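Local coordinates for protein pid-3 (Caenorhabditis elegans, PDB 7OCX) that probably acts in piRNA biogenesis as a subunit of the PETISCO complex, pairing its RNA recognition motif domain with that of TOFU-6, at residues Leu15-Tyr20 / His75-Ser80; Tyr36-Ile41 / Ala49-Glu54. One frame throughout, in Å; residues are numbered along the deposited sequence.

Interaction 1: residues Leu15-Tyr20 / His75-Ser80; sequences LKISGY and HKLQVS
Ile17 and Val79 stand side by side and point the same way, with Ile17 CG1 4.0 Å from Val79 CG2. They form a non-hydrogen-bonded pair of the antiparallel strands 15-18 and 78-80. Ile17 holds CG1 anti to its backbone N (chi1 179°), and this branch also meets Leu77 CD2, which crosses it at a slant. The same Leu77 methyl lies 4.0 Å from Tyr20 CB and near the plane of the Tyr20 ring, at its edge. Leu15 CD2 touches the other branch of Val79, CG1. This apolar face is covered by helix 56-66, where Val63 and Phe66 pack on Val79.

Lys16, Ser18, Gln78 and Ser80 line the opposite face. Four backbone hydrogen bonds join the Lys16-Ser80 and Ser18-Gln78 pairs. Lys16 N to Ser80 O is the shortest, at 2.8 Å. Ser18 OG sits 3.5 Å from Gln78 CB, and a water links this hydroxyl to Gln78 O. At the far end the His75 ring turns its edge to Gly19 O, with CD2 3.5 Å from that oxygen. His75 ND1 bonds to Asp72. A second water bridges Gly19 O and Lys76 N, continuing the link where direct pairing has ended. Strand 14-18, a central strand of the RRM sheet, is thus joined to its neighbour 75-81 by an apolar face against the helices and a polar, partly hydrated face on the other side.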
loop_
_atom_site.group_PDB
_atom_site.type_symbol
_atom_site.label_atom_id
_atom_site.label_comp_id
_atom_site.label_asym_id
_atom_site.label_seq_id
_atom_site.Cartn_x
_atom_site.Cartn_y
_atom_site.Cartn_z
ATOM N N LEU B 15 6.249 -13.816 7.755
ATOM C CA LEU B 15 5.373 -13.351 8.808
ATOM C C LEU B 15 3.967 -13.859 8.545
ATOM O O LEU B 15 3.628 -14.287 7.436
ATOM C CB LEU B 15 5.408 -11.831 8.921
ATOM C CG LEU B 15 4.941 -10.961 7.748
ATOM C CD1 LEU B 15 3.452 -11.003 7.620
ATOM C CD2 LEU B 15 5.432 -9.570 8.063
ATOM N N LYS B 16 3.185 -13.860 9.613
ATOM C CA LYS B 16 1.758 -14.135 9.603
ATOM C C LYS B 16 1.026 -12.820 9.763
ATOM O O LYS B 16 1.404 -11.999 10.599
ATOM C CB LYS B 16 1.335 -15.062 10.751
ATOM C CG LYS B 16 1.880 -16.471 10.719
ATOM C CD LYS B 16 1.036 -17.393 11.618
ATOM C CE LYS B 16 1.850 -18.572 12.167
ATOM N NZ LYS B 16 1.491 -18.962 13.571
ATOM N N ILE B 17 -0.013 -12.612 8.965
ATOM C CA ILE B 17 -0.855 -11.426 9.077
ATOM C C ILE B 17 -2.313 -11.866 9.016
ATOM O O ILE B 17 -2.668 -12.750 8.229
ATOM C CB ILE B 17 -0.519 -10.393 7.980
ATOM C CG1 ILE B 17 -1.425 -9.163 8.105
ATOM C CG2 ILE B 17 -0.602 -11.019 6.582
ATOM C CD1 ILE B 17 -0.873 -7.959 7.383
ATOM N N SER B 18 -3.154 -11.278 9.869
ATOM C CA SER B 18 -4.553 -11.680 9.937
ATOM C C SER B 18 -5.367 -10.487 10.423
ATOM O O SER B 18 -4.817 -9.505 10.930
ATOM C CB SER B 18 -4.755 -12.890 10.853
ATOM O OG SER B 18 -4.387 -12.635 12.200
ATOM N N GLY B 19 -6.685 -10.554 10.193
ATOM C CA GLY B 19 -7.603 -9.557 10.696
ATOM C C GLY B 19 -8.092 -8.545 9.682
ATOM O O GLY B 19 -9.020 -7.791 10.007
ATOM N N TYR B 20 -7.487 -8.495 8.491
ATOM C CA TYR B 20 -7.876 -7.563 7.459
ATOM C C TYR B 20 -9.178 -7.995 6.808
ATOM O O TYR B 20 -9.671 -9.100 7.030
ATOM C CB TYR B 20 -6.778 -7.453 6.407
ATOM C CG TYR B 20 -6.269 -8.789 5.922
ATOM C CD1 TYR B 20 -6.996 -9.567 5.038
ATOM C CD2 TYR B 20 -5.074 -9.311 6.423
ATOM C CE1 TYR B 20 -6.524 -10.811 4.605
ATOM C CE2 TYR B 20 -4.601 -10.560 6.011
ATOM C CZ TYR B 20 -5.330 -11.303 5.101
ATOM O OH TYR B 20 -4.854 -12.516 4.681
ATOM N N HIS B 75 -11.885 -3.775 11.917
ATOM C CA HIS B 75 -10.747 -4.620 11.574
ATOM C C HIS B 75 -9.502 -4.147 12.291
ATOM O O HIS B 75 -9.137 -2.974 12.168
ATOM C CB HIS B 75 -10.490 -4.613 10.067
ATOM C CG HIS B 75 -11.642 -5.096 9.260
ATOM N ND1 HIS B 75 -12.663 -4.270 8.842
ATOM C CD2 HIS B 75 -11.959 -6.343 8.835
ATOM C CE1 HIS B 75 -13.543 -4.985 8.160
ATOM N NE2 HIS B 75 -13.144 -6.243 8.148
ATOM N N LYS B 76 -8.860 -5.073 13.011
ATOM C CA LYS B 76 -7.581 -4.885 13.683
ATOM C C LYS B 76 -6.613 -5.955 13.191
ATOM O O LYS B 76 -6.962 -7.139 13.142
ATOM C CB LYS B 76 -7.754 -4.975 15.195
ATOM C CG LYS B 76 -6.484 -4.764 16.012
ATOM C CD LYS B 76 -6.827 -4.760 17.501
ATOM C CE LYS B 76 -5.596 -4.714 18.388
ATOM N NZ LYS B 76 -5.959 -4.884 19.846
ATOM N N LEU B 77 -5.402 -5.537 12.840
ATOM C CA LEU B 77 -4.387 -6.448 12.344
ATOM C C LEU B 77 -3.624 -7.152 13.460
ATOM O O LEU B 77 -3.315 -6.566 14.499
ATOM C CB LEU B 77 -3.386 -5.693 11.475
ATOM C CG LEU B 77 -3.769 -5.208 10.078
ATOM C CD1 LEU B 77 -2.560 -4.477 9.508
ATOM C CD2 LEU B 77 -4.135 -6.377 9.213
ATOM N N GLN B 78 -3.303 -8.419 13.219
ATOM C CA GLN B 78 -2.406 -9.202 14.056
ATOM C C GLN B 78 -1.265 -9.614 13.132
ATOM O O GLN B 78 -1.510 -10.187 12.063
ATOM C CB GLN B 78 -3.148 -10.400 14.662
ATOM C CG GLN B 78 -2.244 -11.475 15.266
ATOM C CD GLN B 78 -2.950 -12.367 16.290
ATOM O OE1 GLN B 78 -4.167 -12.561 16.244
ATOM N NE2 GLN B 78 -2.174 -12.913 17.226
ATOM N N VAL B 79 -0.038 -9.220 13.479
ATOM C CA VAL B 79 1.144 -9.465 12.653
ATOM C C VAL B 79 2.211 -10.060 13.555
ATOM O O VAL B 79 2.475 -9.523 14.634
ATOM C CB VAL B 79 1.659 -8.179 11.975
ATOM C CG1 VAL B 79 2.810 -8.499 11.010
ATOM C CG2 VAL B 79 0.525 -7.473 11.220
ATOM N N SER B 80 2.801 -11.177 13.139
ATOM C CA SER B 80 3.816 -11.830 13.947
ATOM C C SER B 80 4.828 -12.510 13.036
ATOM O O SER B 80 4.503 -12.955 11.939
ATOM C CB SER B 80 3.215 -12.863 14.925
ATOM O OG SER B 80 2.579 -13.926 14.230
HETATM O O HOH W 1 -1.634 -13.309 12.172
HETATM O O HOH W 2 -10.333 -7.707 12.519
#

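Interaction 2: residues Tyr36-Ile41 / Ala49-Glu54; sequences YRVNGI and AVVALE
Arg37 runs extended from CG to NE, with CG anti to the backbone N (chi1 178°), while Glu54 bends at chi2 (58°). These torsions bring Arg37 CD to 3.4 Å from Glu54 OE1, and NE makes a long salt bridge to the same oxygen at 3.5 Å. The guanidinium and carboxylate planes are 81° apart. Asn39 ND2 gives Glu54 OE1 a nearly straight hydrogen bond of 2.8 Å, lying in the amide plane. Asn39 OD1 accepts from Arg37 NE on a lone pair, so both ends of the amide are held. A water also joins ND2 to Leu53 O.

Asn39 and Gly40 both face Ala52 in a classic beta bulge. Asn39 N bonds to Ala52 O at 2.8 Å, whereas Gly40 N reaches that oxygen only weakly. On the buried face Val38 CG2 meets Leu53 CD2 at 3.7 Å, Val38 CG1 crosses Val51 CG1 at about a right angle, and Ile41 lies alongside Val51. Arg37 NH1 bonds to Met23 O of the second subunit, and Phe27 of that subunit packs on Val38 and Ile41. The polar cluster therefore closes the open end of this hairpin beside the contact between the two PID-3 copies, and Arg37 probably helps to offset the charge of Glu54.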
loop_
_atom_site.group_PDB
_atom_site.type_symbol
_atom_site.label_atom_id
_atom_site.label_comp_id
_atom_site.label_asym_id
_atom_site.label_seq_id
_atom_site.Cartn_x
_atom_site.Cartn_y
_atom_site.Cartn_z
ATOM N N TYR B 36 7.310 -2.345 2.621
ATOM C CA TYR B 36 8.230 -3.474 2.682
ATOM C C TYR B 36 8.117 -4.361 1.450
ATOM O O TYR B 36 7.057 -4.469 0.819
ATOM C CB TYR B 36 8.001 -4.280 3.981
ATOM C CG TYR B 36 8.213 -3.377 5.164
ATOM C CD1 TYR B 36 9.499 -2.973 5.523
ATOM C CD2 TYR B 36 7.141 -2.870 5.895
ATOM C CE1 TYR B 36 9.716 -2.110 6.565
ATOM C CE2 TYR B 36 7.352 -2.005 6.944
ATOM C CZ TYR B 36 8.646 -1.626 7.273
ATOM O OH TYR B 36 8.880 -0.764 8.310
ATOM N N ARG B 37 9.249 -4.963 1.080
ATOM C CA ARG B 37 9.299 -5.757 -0.136
ATOM C C ARG B 37 8.696 -7.130 0.120
ATOM O O ARG B 37 9.194 -7.896 0.956
ATOM C CB ARG B 37 10.715 -5.927 -0.682
ATOM C CG ARG B 37 10.684 -6.823 -1.932
ATOM C CD ARG B 37 12.006 -6.931 -2.643
ATOM N NE ARG B 37 11.987 -7.851 -3.777
ATOM C CZ ARG B 37 11.855 -7.500 -5.048
ATOM N NH1 ARG B 37 11.648 -6.246 -5.400
ATOM N NH2 ARG B 37 11.967 -8.428 -5.990
ATOM N N VAL B 38 7.657 -7.445 -0.643
ATOM C CA VAL B 38 6.931 -8.704 -0.572
ATOM C C VAL B 38 7.351 -9.561 -1.754
ATOM O O VAL B 38 7.206 -9.149 -2.912
ATOM C CB VAL B 38 5.410 -8.470 -0.599
ATOM C CG1 VAL B 38 4.691 -9.809 -0.583
ATOM C CG2 VAL B 38 4.971 -7.591 0.524
ATOM N N ASN B 39 7.828 -10.767 -1.478
ATOM C CA ASN B 39 8.232 -11.702 -2.515
ATOM C C ASN B 39 7.269 -12.854 -2.708
ATOM O O ASN B 39 7.371 -13.573 -3.706
ATOM C CB ASN B 39 9.605 -12.270 -2.191
ATOM C CG ASN B 39 10.676 -11.246 -2.325
ATOM O OD1 ASN B 39 10.619 -10.394 -3.219
ATOM N ND2 ASN B 39 11.653 -11.292 -1.439
ATOM N N GLY B 40 6.351 -13.067 -1.784
ATOM C CA GLY B 40 5.409 -14.146 -1.973
ATOM C C GLY B 40 4.336 -14.088 -0.918
ATOM O O GLY B 40 4.586 -13.621 0.191
ATOM N N ILE B 41 3.135 -14.522 -1.252
ATOM C CA ILE B 41 2.040 -14.540 -0.297
ATOM C C ILE B 41 1.281 -15.842 -0.466
ATOM O O ILE B 41 0.897 -16.199 -1.583
ATOM C CB ILE B 41 1.072 -13.352 -0.467
ATOM C CG1 ILE B 41 1.813 -12.029 -0.302
ATOM C CG2 ILE B 41 -0.072 -13.510 0.529
ATOM C CD1 ILE B 41 0.936 -10.785 -0.517
ATOM N N ALA B 49 -2.994 -14.675 6.119
ATOM C CA ALA B 49 -2.037 -15.130 5.127
ATOM C C ALA B 49 -0.670 -15.283 5.772
ATOM O O ALA B 49 -0.427 -14.832 6.899
ATOM C CB ALA B 49 -1.963 -14.161 3.946
ATOM N N VAL B 50 0.218 -15.964 5.057
ATOM C CA VAL B 50 1.631 -16.017 5.403
ATOM C C VAL B 50 2.399 -15.308 4.290
ATOM O O VAL B 50 2.156 -15.567 3.105
ATOM C CB VAL B 50 2.121 -17.463 5.598
ATOM C CG1 VAL B 50 3.631 -17.415 5.750
ATOM C CG2 VAL B 50 1.464 -18.145 6.811
ATOM N N VAL B 51 3.306 -14.407 4.658
ATOM C CA VAL B 51 3.937 -13.500 3.699
ATOM C C VAL B 51 5.439 -13.658 3.802
ATOM O O VAL B 51 5.985 -13.658 4.908
ATOM C CB VAL B 51 3.544 -12.031 3.957
ATOM C CG1 VAL B 51 4.277 -11.112 3.016
ATOM C CG2 VAL B 51 2.052 -11.898 3.889
ATOM N N ALA B 52 6.107 -13.771 2.663
ATOM C CA ALA B 52 7.563 -13.736 2.619
ATOM C C ALA B 52 7.985 -12.325 2.221
ATOM O O ALA B 52 7.607 -11.843 1.151
ATOM C CB ALA B 52 8.115 -14.776 1.648
ATOM N N LEU B 53 8.695 -11.650 3.115
ATOM C CA LEU B 53 9.311 -10.362 2.858
ATOM C C LEU B 53 10.765 -10.588 2.477
ATOM O O LEU B 53 11.272 -11.706 2.505
ATOM C CB LEU B 53 9.182 -9.440 4.067
ATOM C CG LEU B 53 7.810 -9.063 4.632
ATOM C CD1 LEU B 53 8.006 -8.116 5.781
ATOM C CD2 LEU B 53 6.969 -8.426 3.533
ATOM N N GLU B 54 11.462 -9.512 2.151
ATOM C CA GLU B 54 12.814 -9.653 1.615
ATOM C C GLU B 54 13.778 -10.262 2.639
ATOM O O GLU B 54 14.642 -11.069 2.279
ATOM C CB GLU B 54 13.302 -8.275 1.151
ATOM C CG GLU B 54 14.691 -8.205 0.530
ATOM C CD GLU B 54 14.846 -9.093 -0.680
ATOM O OE1 GLU B 54 13.816 -9.516 -1.255
ATOM O OE2 GLU B 54 16.007 -9.357 -1.071
HETATM O O HOH W 3 11.805 -13.496 0.568
#

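Both contacts belong to one antiparallel sheet, and their centres lie about 13 Å apart on opposite sides of the chain's centre. Strands 14-18 and 48-53 are neighbours in it and join interaction 1 to interaction 2, probably through hydrogen bonds from Val51 N to Leu15 O and from Ala49 N to Ile17 O. Along the chain, interaction 2 is nested inside the loop closed by interaction 1. Its hairpin adds strand 38-45 at one border of the sheet, while 75-81 continues the sheet on the other side of 14-18. Helices 26-32 and 56-66 pack against these strands, as in the RRM fold. Interaction 2 borders the second PID-3 subunit; at interaction 1, His75 touches TOFU-6.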